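Local atomic coordinates of putative enzyme related to aldose 1-epimerase (Salmonella typhimurium, PDB entry 2HTA), a protein that probably interconverts the alpha and beta anomers of glucose 6-phosphate and related hexose 6-phosphates, acting as a mutarotase. Residues M131-L136 against L153-V158; L195-I200 against Y226-A231; G256-P261 against K276-V281. All blocks are in the same frame, centred on the assembly; numbering follows the deposited sequence.

Contact 1: residues M131-L136 against L153-V158; sequences MLTFEL and LARFKV
The ring of Phe134 meets that of Phe156 at nearly a right angle, the planes 87° apart, with CD1 of Phe134 3.5 Å from CE1 of Phe156. The two residues are diagonal neighbours on adjacent antiparallel strands. Strand alternation puts both on the same face of the sheet, and with CG anti to the carbonyl carbon in each (chi1 near -65°) the rings come into contact there. Leu132 and Val158 continue this buried face, CD1 of Leu132 lying 4.3 Å from CG2 of Val158, while the small Ala154 sits directly across from Phe134.

Beneath these side chains, two hydrogen-bonded pairs, Leu132 with Phe156 and Phe134 with Ala154, each contribute two backbone bonds; the straightest, at 174°, runs from Phe134 N to Ala154 O over 2.8 Å. The non-hydrogen-bonded pairs between and beside them carry the other face, where mixed side chains lie flank to flank. Thr133 sets its CG2 methyl 3.9 Å from CD2 of Leu153, and that same CD2 lies 3.8 Å from CB of Glu135. Met131 and Lys157 run alongside each other, CE to CE at 4.0 Å. Arg155 passes Thr133 with its aliphatic part and carries its charged end to a salt bridge with Glu167.

The pairing belongs to the large antiparallel sheet of the protein. Strand 130-137 is flanked on its other edge by strand 119-125 and strand 151-158 by strand 162-169, while Phe55 of strand 51-56, in a separate sheet, packs edge-to-face with Phe156 and also meets the ring of Phe134.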
loop_
_atom_site.group_PDB
_atom_site.type_symbol
_atom_site.label_atom_id
_atom_site.label_comp_id
_atom_site.label_asym_id
_atom_site.label_seq_id
_atom_site.Cartn_x
_atom_site.Cartn_y
_atom_site.Cartn_z
ATOM N N MET A 131 9.209 -6.487 13.517
ATOM C CA MET A 131 7.953 -7.120 13.034
ATOM C C MET A 131 6.817 -6.512 13.784
ATOM O O MET A 131 6.951 -6.320 14.998
ATOM C CB MET A 131 7.953 -8.627 13.391
ATOM C CG MET A 131 9.066 -9.482 12.752
ATOM S SD MET A 131 8.924 -11.219 13.445
ATOM C CE MET A 131 7.208 -11.656 13.015
ATOM N N LEU A 132 5.671 -6.272 13.124
ATOM C CA LEU A 132 4.536 -5.662 13.829
ATOM C C LEU A 132 3.250 -6.327 13.344
ATOM O O LEU A 132 3.145 -6.676 12.158
ATOM C CB LEU A 132 4.410 -4.163 13.489
ATOM C CG LEU A 132 5.576 -3.197 13.776
ATOM C CD1 LEU A 132 6.490 -3.162 12.565
ATOM C CD2 LEU A 132 4.968 -1.797 14.007
ATOM N N THR A 133 2.294 -6.483 14.264
ATOM C CA THR A 133 0.978 -7.034 13.905
ATOM C C THR A 133 -0.061 -6.037 14.352
ATOM O O THR A 133 -0.111 -5.691 15.524
ATOM C CB THR A 133 0.714 -8.296 14.625
ATOM O OG1 THR A 133 1.716 -9.263 14.261
ATOM C CG2 THR A 133 -0.631 -8.842 14.202
ATOM N N PHE A 134 -0.904 -5.613 13.416
ATOM C CA PHE A 134 -2.029 -4.708 13.697
ATOM C C PHE A 134 -3.312 -5.517 13.550
ATOM O O PHE A 134 -3.396 -6.467 12.729
ATOM C CB PHE A 134 -2.027 -3.550 12.684
ATOM C CG PHE A 134 -0.864 -2.621 12.809
ATOM C CD1 PHE A 134 0.364 -2.871 12.114
ATOM C CD2 PHE A 134 -0.950 -1.510 13.631
ATOM C CE1 PHE A 134 1.452 -1.950 12.233
ATOM C CE2 PHE A 134 0.126 -0.598 13.719
ATOM C CZ PHE A 134 1.304 -0.815 13.040
ATOM N N GLU A 135 -4.351 -5.130 14.299
ATOM C CA GLU A 135 -5.615 -5.888 14.216
ATOM C C GLU A 135 -6.800 -4.907 14.064
ATOM O O GLU A 135 -6.849 -3.885 14.754
ATOM C CB GLU A 135 -5.791 -6.655 15.521
ATOM C CG GLU A 135 -7.066 -7.498 15.543
ATOM C CD GLU A 135 -7.165 -8.292 16.843
ATOM O OE1 GLU A 135 -7.522 -7.716 17.876
ATOM O OE2 GLU A 135 -6.816 -9.477 16.847
ATOM N N LEU A 136 -7.761 -5.270 13.222
ATOM C CA LEU A 136 -9.015 -4.530 13.109
ATOM C C LEU A 136 -10.138 -5.510 13.348
ATOM O O LEU A 136 -10.084 -6.642 12.878
ATOM C CB LEU A 136 -9.152 -3.877 11.743
ATOM C CG LEU A 136 -10.446 -3.026 11.578
ATOM C CD1 LEU A 136 -10.256 -1.674 12.308
ATOM C CD2 LEU A 136 -10.592 -2.771 10.110
ATOM N N LEU A 153 -6.016 -8.970 10.310
ATOM C CA LEU A 153 -4.662 -8.793 10.803
ATOM C C LEU A 153 -3.751 -8.323 9.691
ATOM O O LEU A 153 -3.816 -8.855 8.591
ATOM C CB LEU A 153 -4.084 -10.111 11.377
ATOM C CG LEU A 153 -4.921 -10.532 12.584
ATOM C CD1 LEU A 153 -4.983 -11.984 12.827
ATOM C CD2 LEU A 153 -4.440 -9.803 13.841
ATOM N N ALA A 154 -2.895 -7.349 9.978
ATOM C CA ALA A 154 -1.888 -6.879 9.002
ATOM C C ALA A 154 -0.547 -7.093 9.720
ATOM O O ALA A 154 -0.319 -6.517 10.795
ATOM C CB ALA A 154 -2.086 -5.412 8.639
ATOM N N ARG A 155 0.271 -7.969 9.172
ATOM C CA ARG A 155 1.595 -8.285 9.755
ATOM C C ARG A 155 2.623 -7.725 8.836
ATOM O O ARG A 155 2.533 -7.950 7.618
ATOM C CB ARG A 155 1.747 -9.804 9.880
ATOM C CG ARG A 155 0.680 -10.459 10.777
ATOM C CD ARG A 155 0.982 -11.936 10.957
ATOM N NE ARG A 155 0.251 -12.501 12.079
ATOM C CZ ARG A 155 -0.927 -13.107 11.966
ATOM N NH1 ARG A 155 -1.535 -13.596 13.046
ATOM N NH2 ARG A 155 -1.472 -13.259 10.769
ATOM N N PHE A 156 3.554 -6.939 9.386
ATOM C CA PHE A 156 4.624 -6.303 8.645
ATOM C C PHE A 156 5.972 -6.785 9.126
ATOM O O PHE A 156 6.123 -7.048 10.312
ATOM C CB PHE A 156 4.599 -4.806 8.885
ATOM C CG PHE A 156 3.349 -4.161 8.389
ATOM C CD1 PHE A 156 2.208 -4.151 9.187
ATOM C CD2 PHE A 156 3.301 -3.640 7.091
ATOM C CE1 PHE A 156 0.994 -3.539 8.695
ATOM C CE2 PHE A 156 2.108 -3.003 6.628
ATOM C CZ PHE A 156 0.986 -2.987 7.428
ATOM N N LYS A 157 6.936 -6.883 8.220
ATOM C CA LYS A 157 8.364 -7.099 8.592
ATOM C C LYS A 157 9.142 -5.984 7.929
ATOM O O LYS A 157 9.119 -5.891 6.716
ATOM C CB LYS A 157 8.815 -8.462 8.073
ATOM C CG LYS A 157 8.075 -9.583 8.695
ATOM C CD LYS A 157 8.879 -10.898 8.464
ATOM C CE LYS A 157 8.238 -12.073 9.163
ATOM N NZ LYS A 157 8.997 -13.307 8.804
ATOM N N VAL A 158 9.744 -5.063 8.692
ATOM C CA VAL A 158 10.445 -3.964 8.078
ATOM C C VAL A 158 11.914 -4.054 8.426
ATOM O O VAL A 158 12.272 -4.133 9.585
ATOM C CB VAL A 158 9.848 -2.549 8.426
ATOM C CG1 VAL A 158 8.394 -2.469 7.891
ATOM C CG2 VAL A 158 9.822 -2.298 9.945
#

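Contact 2: residues L195-I200 against Y226-A231; sequences LGDRFI and YLNPEA
With chi1 at -66°, Leu195 swings its branched end beside its own backbone N and lays CD1 over one face of the Tyr226 ring, whose CG is likewise anti to the carbonyl carbon. Phe199 instead holds CG between the backbone N and the carbonyl carbon (chi1 58°), a torsion that carries its ring away from the other segment, so that the closest touch is made by CB, 3.6 Å from CD2 of Tyr226. The Leu195 methyl forms a CH-pi contact, its CD1 lying 4.0 Å from the centroid of the Tyr226 ring and displaced toward the rim. At the far end of that ring, the phenol hydroxyl is hydrogen-bonded to Gln216. Farther along, CD1 of Ile200 touches CD2 of Leu227 at 3.8 Å, the two side chains crossing at about a right angle.

Polar links, direct and through water, join the segments. Leu227 N donates an almost straight bond (177°) to Arg198 O, next to the non-hydrogen-bonded pair of Phe199 and Tyr226. A water molecule donates to Leu195 O and Arg198 O and accepts from Asn228 N, bridging the two segments. A second joins Gly196 N to Glu230 OE2. Gly196 comes close to the Asn228 carbonyl, its CA making a CA-H...O contact with Asn228 O at 3.4 Å.

Asp197 OD1 takes two donors from opposite faces of its carboxylate plane: Arg198 N at 2.7 Å and, across the contact, Asn228 ND2 at 3.2 Å. The backbone bond probably steadies the carboxylate for the amide. Two donors on one oxygen would probably stabilise negative charge on OD1. Apolar packing around Tyr226 thus combines with direct and water-mediated polar links among the loop residues that precede strand 198-201 and follow strand 222-226.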
loop_
_atom_site.group_PDB
_atom_site.type_symbol
_atom_site.label_atom_id
_atom_site.label_comp_id
_atom_site.label_asym_id
_atom_site.label_seq_id
_atom_site.Cartn_x
_atom_site.Cartn_y
_atom_site.Cartn_z
ATOM N N LEU A 195 4.982 -8.222 -15.806
ATOM C CA LEU A 195 3.502 -8.043 -15.763
ATOM C C LEU A 195 2.687 -9.003 -16.633
ATOM O O LEU A 195 1.438 -8.911 -16.682
ATOM C CB LEU A 195 3.135 -6.591 -16.079
ATOM C CG LEU A 195 3.589 -5.568 -15.029
ATOM C CD1 LEU A 195 3.411 -4.134 -15.569
ATOM C CD2 LEU A 195 2.937 -5.718 -13.651
ATOM N N GLY A 196 3.363 -9.942 -17.278
ATOM C CA GLY A 196 2.653 -10.970 -18.021
ATOM C C GLY A 196 2.076 -10.495 -19.353
ATOM O O GLY A 196 2.755 -9.786 -20.120
ATOM N N ASP A 197 0.844 -10.910 -19.657
ATOM C CA ASP A 197 0.307 -10.680 -20.988
ATOM C C ASP A 197 -1.009 -9.900 -20.976
ATOM O O ASP A 197 -1.022 -8.700 -21.327
ATOM C CB ASP A 197 0.294 -12.006 -21.833
ATOM C CG ASP A 197 -0.454 -13.191 -21.159
ATOM O OD1 ASP A 197 -1.162 -13.065 -20.109
ATOM O OD2 ASP A 197 -0.347 -14.296 -21.774
ATOM N N ARG A 198 -2.109 -10.561 -20.605
ATOM C CA ARG A 198 -3.437 -9.865 -20.689
ATOM C C ARG A 198 -3.628 -8.872 -19.574
ATOM O O ARG A 198 -3.147 -9.083 -18.437
ATOM C CB ARG A 198 -4.565 -10.884 -20.700
ATOM C CG ARG A 198 -4.414 -11.810 -21.932
ATOM C CD ARG A 198 -5.628 -12.772 -22.170
ATOM N NE ARG A 198 -5.543 -13.211 -23.583
ATOM C CZ ARG A 198 -6.211 -12.651 -24.598
ATOM N NH1 ARG A 198 -7.085 -11.660 -24.394
ATOM N NH2 ARG A 198 -6.026 -13.125 -25.822
ATOM N N PHE A 199 -4.385 -7.806 -19.863
ATOM C CA PHE A 199 -4.717 -6.788 -18.884
ATOM C C PHE A 199 -6.048 -6.131 -19.220
ATOM O O PHE A 199 -6.524 -6.226 -20.365
ATOM C CB PHE A 199 -3.654 -5.677 -18.773
ATOM C CG PHE A 199 -3.382 -4.955 -20.059
ATOM C CD1 PHE A 199 -4.076 -3.774 -20.364
ATOM C CD2 PHE A 199 -2.415 -5.408 -20.937
ATOM C CE1 PHE A 199 -3.815 -3.068 -21.552
ATOM C CE2 PHE A 199 -2.143 -4.692 -22.139
ATOM C CZ PHE A 199 -2.868 -3.517 -22.432
ATOM N N ILE A 200 -6.651 -5.549 -18.215
ATOM C CA ILE A 200 -7.880 -4.733 -18.403
ATOM C C ILE A 200 -7.433 -3.306 -18.235
ATOM O O ILE A 200 -6.805 -2.968 -17.235
ATOM C CB ILE A 200 -8.962 -5.095 -17.361
ATOM C CG1 ILE A 200 -9.416 -6.534 -17.611
ATOM C CG2 ILE A 200 -10.222 -4.173 -17.507
ATOM C CD1 ILE A 200 -9.968 -7.227 -16.313
ATOM N N TYR A 226 -3.564 -6.349 -14.419
ATOM C CA TYR A 226 -2.932 -7.480 -15.095
ATOM C C TYR A 226 -3.539 -8.807 -14.614
ATOM O O TYR A 226 -3.667 -9.047 -13.423
ATOM C CB TYR A 226 -1.381 -7.397 -14.892
ATOM C CG TYR A 226 -0.912 -6.054 -15.446
ATOM C CD1 TYR A 226 -0.863 -4.929 -14.642
ATOM C CD2 TYR A 226 -0.642 -5.898 -16.827
ATOM C CE1 TYR A 226 -0.478 -3.693 -15.169
ATOM C CE2 TYR A 226 -0.282 -4.690 -17.345
ATOM C CZ TYR A 226 -0.215 -3.582 -16.509
ATOM O OH TYR A 226 0.157 -2.363 -17.017
ATOM N N LEU A 227 -3.912 -9.659 -15.568
ATOM C CA LEU A 227 -4.646 -10.909 -15.297
ATOM C C LEU A 227 -3.710 -12.101 -15.135
ATOM O O LEU A 227 -4.102 -13.132 -14.598
ATOM C CB LEU A 227 -5.606 -11.154 -16.474
ATOM C CG LEU A 227 -6.639 -10.032 -16.687
ATOM C CD1 LEU A 227 -7.534 -10.446 -17.865
ATOM C CD2 LEU A 227 -7.430 -9.846 -15.427
ATOM N N ASN A 228 -2.455 -11.965 -15.589
ATOM C CA ASN A 228 -1.552 -13.093 -15.609
ATOM C C ASN A 228 -0.091 -12.635 -15.346
ATOM O O ASN A 228 0.833 -13.055 -16.041
ATOM C CB ASN A 228 -1.640 -13.792 -16.950
ATOM C CG ASN A 228 -0.985 -15.159 -16.959
ATOM O OD1 ASN A 228 -1.049 -15.939 -15.984
ATOM N ND2 ASN A 228 -0.340 -15.469 -18.085
ATOM N N PRO A 229 0.098 -11.782 -14.326
ATOM C CA PRO A 229 1.422 -11.270 -14.024
ATOM C C PRO A 229 2.268 -12.361 -13.368
ATOM O O PRO A 229 1.737 -13.348 -12.817
ATOM C CB PRO A 229 1.118 -10.117 -13.034
ATOM C CG PRO A 229 -0.094 -10.664 -12.262
ATOM C CD PRO A 229 -0.924 -11.245 -13.398
ATOM N N GLU A 230 3.597 -12.193 -13.449
ATOM C CA GLU A 230 4.505 -13.069 -12.774
ATOM C C GLU A 230 4.515 -12.728 -11.288
ATOM O O GLU A 230 4.048 -11.677 -10.918
ATOM C CB GLU A 230 5.895 -12.924 -13.374
ATOM C CG GLU A 230 6.013 -13.448 -14.826
ATOM C CD GLU A 230 7.188 -12.848 -15.597
ATOM O OE1 GLU A 230 8.182 -12.372 -15.020
ATOM O OE2 GLU A 230 7.137 -12.941 -16.824
ATOM N N ALA A 231 5.105 -13.611 -10.459
ATOM C CA ALA A 231 5.170 -13.406 -9.019
ATOM C C ALA A 231 5.876 -12.102 -8.691
ATOM O O ALA A 231 5.515 -11.404 -7.736
ATOM C CB ALA A 231 5.928 -14.578 -8.327
HETATM O O HOH W 1 -0.919 -10.189 -17.264
HETATM O O HOH W 2 6.039 -10.776 -17.862
#

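Contact 3: residues G256-P261 against K276-V281; sequences GWNPGP and KTFVCV
Hydrogen bonds form the first group: Trp257 and Cys280 make a hydrogen-bonded antiparallel pair, with Trp257 N to Cys280 O and Cys280 N to Trp257 O both at 2.9 Å. One step along, a side chain takes over from the backbone. Asn258, with CG anti to the backbone N (chi1 179°), sends ND2 to Phe278 O at 2.7 Å; the acceptor lies close to the amide plane, although the bond is bent to 133°. ND2 also donates to Tyr275 O, while OD1 accepts from Gly260 N at 2.8 Å, a capping bond at the turn into helix 260-266. Both ends of the amide are thus engaged, which fixes its rotation.

Sulfur and aromatic contacts form the second group. Cys280 SG approaches the edge of the Trp257 indole, near its plane and 3.5 Å from CE3. CZ3 of the same indole lies 4.0 Å from CE1 of Phe278, the six-membered ring and the phenyl being inclined at 49°. Apolar packing of a proline on the phenyl ring completes the set, with CD of Pro259 reaching CZ of Phe278 at 3.4 Å. Tyr181, from strand 172-183, meets both Trp257 and Phe278.

Here strands 253-258 and 278-286 pair within an antiparallel sheet of the galactose mutarotase-like fold, beside the probable catalytic centre. Trp257 is close to Asp223, a substrate-binding residue by similarity, and Cys280 touches His179 and precedes Glu282 by two positions, both assigned as probable active-site residues. The paired strands therefore probably form part of the wall of the sugar-binding site.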
loop_
_atom_site.group_PDB
_atom_site.type_symbol
_atom_site.label_atom_id
_atom_site.label_comp_id
_atom_site.label_asym_id
_atom_site.label_seq_id
_atom_site.Cartn_x
_atom_site.Cartn_y
_atom_site.Cartn_z
ATOM N N GLY A 256 -1.179 -1.767 -12.074
ATOM C CA GLY A 256 -0.218 -0.697 -12.252
ATOM C C GLY A 256 -1.007 0.597 -12.460
ATOM O O GLY A 256 -1.914 0.640 -13.303
ATOM N N TRP A 257 -0.661 1.657 -11.709
ATOM C CA TRP A 257 -1.430 2.891 -11.834
ATOM C C TRP A 257 -0.496 4.080 -11.657
ATOM O O TRP A 257 0.358 4.090 -10.761
ATOM C CB TRP A 257 -2.499 2.935 -10.745
ATOM C CG TRP A 257 -3.291 4.204 -10.716
ATOM C CD1 TRP A 257 -4.119 4.658 -11.681
ATOM C CD2 TRP A 257 -3.328 5.156 -9.654
ATOM N NE1 TRP A 257 -4.678 5.870 -11.299
ATOM C CE2 TRP A 257 -4.227 6.171 -10.032
ATOM C CE3 TRP A 257 -2.694 5.246 -8.402
ATOM C CZ2 TRP A 257 -4.496 7.278 -9.203
ATOM C CZ3 TRP A 257 -2.965 6.354 -7.563
ATOM C CH2 TRP A 257 -3.865 7.346 -7.973
ATOM N N ASN A 258 -0.684 5.080 -12.503
ATOM C CA ASN A 258 -0.207 6.451 -12.232
ATOM C C ASN A 258 -1.248 7.399 -12.793
ATOM O O ASN A 258 -1.732 7.170 -13.883
ATOM C CB ASN A 258 1.133 6.713 -12.893
ATOM C CG ASN A 258 1.629 8.141 -12.634
ATOM O OD1 ASN A 258 1.168 9.063 -13.293
ATOM N ND2 ASN A 258 2.589 8.324 -11.689
ATOM N N PRO A 259 -1.625 8.434 -12.039
ATOM C CA PRO A 259 -2.820 9.235 -12.425
ATOM C C PRO A 259 -2.501 10.155 -13.573
ATOM O O PRO A 259 -3.407 10.608 -14.239
ATOM C CB PRO A 259 -3.109 10.058 -11.169
ATOM C CG PRO A 259 -1.807 10.148 -10.396
ATOM C CD PRO A 259 -1.060 8.859 -10.732
ATOM N N GLY A 260 -1.210 10.404 -13.831
ATOM C CA GLY A 260 -0.832 11.441 -14.802
ATOM C C GLY A 260 -1.161 12.858 -14.283
ATOM O O GLY A 260 -1.731 13.034 -13.204
ATOM N N PRO A 261 -0.870 13.887 -15.098
ATOM C CA PRO A 261 -0.897 15.258 -14.587
ATOM C C PRO A 261 -2.283 15.888 -14.301
ATOM O O PRO A 261 -2.444 16.505 -13.237
ATOM C CB PRO A 261 -0.088 16.032 -15.642
ATOM C CG PRO A 261 -0.269 15.287 -16.872
ATOM C CD PRO A 261 -0.431 13.819 -16.498
ATOM N N LYS A 276 4.635 12.712 -10.821
ATOM C CA LYS A 276 5.992 12.609 -11.310
ATOM C C LYS A 276 6.885 11.616 -10.544
ATOM O O LYS A 276 7.803 11.077 -11.126
ATOM C CB LYS A 276 6.674 13.978 -11.293
ATOM C CG LYS A 276 6.112 14.836 -12.435
ATOM C CD LYS A 276 6.779 16.190 -12.519
ATOM C CE LYS A 276 6.334 16.896 -13.807
ATOM N NZ LYS A 276 7.127 18.152 -14.079
ATOM N N THR A 277 6.646 11.446 -9.242
ATOM C CA THR A 277 7.588 10.704 -8.418
ATOM C C THR A 277 7.021 9.443 -7.752
ATOM O O THR A 277 7.617 8.909 -6.792
ATOM C CB THR A 277 8.265 11.608 -7.377
ATOM O OG1 THR A 277 7.258 12.326 -6.642
ATOM C CG2 THR A 277 9.190 12.610 -8.117
ATOM N N PHE A 278 5.921 8.925 -8.303
ATOM C CA PHE A 278 5.489 7.585 -7.893
ATOM C C PHE A 278 4.901 6.758 -9.009
ATOM O O PHE A 278 4.419 7.297 -10.035
ATOM C CB PHE A 278 4.540 7.652 -6.681
ATOM C CG PHE A 278 3.103 8.018 -7.034
ATOM C CD1 PHE A 278 2.168 7.036 -7.407
ATOM C CD2 PHE A 278 2.691 9.355 -6.985
ATOM C CE1 PHE A 278 0.851 7.381 -7.735
ATOM C CE2 PHE A 278 1.350 9.706 -7.291
ATOM C CZ PHE A 278 0.451 8.718 -7.646
ATOM N N VAL A 279 4.922 5.437 -8.802
ATOM C CA VAL A 279 4.112 4.520 -9.595
ATOM C C VAL A 279 3.500 3.560 -8.577
ATOM O O VAL A 279 4.174 3.173 -7.606
ATOM C CB VAL A 279 4.938 3.750 -10.667
ATOM C CG1 VAL A 279 5.998 2.800 -10.041
ATOM C CG2 VAL A 279 4.083 2.954 -11.613
ATOM N N CYS A 280 2.230 3.214 -8.792
ATOM C CA CYS A 280 1.610 2.175 -7.975
ATOM C C CYS A 280 1.712 0.828 -8.607
ATOM O O CYS A 280 1.318 0.654 -9.769
ATOM C CB CYS A 280 0.134 2.490 -7.659
ATOM S SG CYS A 280 -0.041 3.858 -6.527
ATOM N N VAL A 281 2.223 -0.142 -7.831
ATOM C CA VAL A 281 2.251 -1.544 -8.263
ATOM C C VAL A 281 1.619 -2.321 -7.101
ATOM O O VAL A 281 2.230 -2.499 -6.012
ATOM C CB VAL A 281 3.715 -2.068 -8.614
ATOM C CG1 VAL A 281 3.730 -3.618 -8.891
ATOM C CG2 VAL A 281 4.390 -1.239 -9.766
#

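How the contacts relate
Followed from the N terminus, the three contacts come in series, and none encloses or crosses another. Contact 1 closes first, around a connection containing helix 140-145, and joins neighbouring strands of the large antiparallel sheet that also holds strands 119-125 and 162-169. The chain then passes through strand 172-183 before contact 2 brings 195-200 against 226-231 across an excursion of short strands. Contact 3 follows, closing the loop that holds helix 260-266. Contacts 2 and 3 reach the same sheet and touch where CE1 of Tyr226 lies 3.7 Å from N of Gly256. Contact 1 lies across the chain's centre from contact 3, their centres about 26 Å apart.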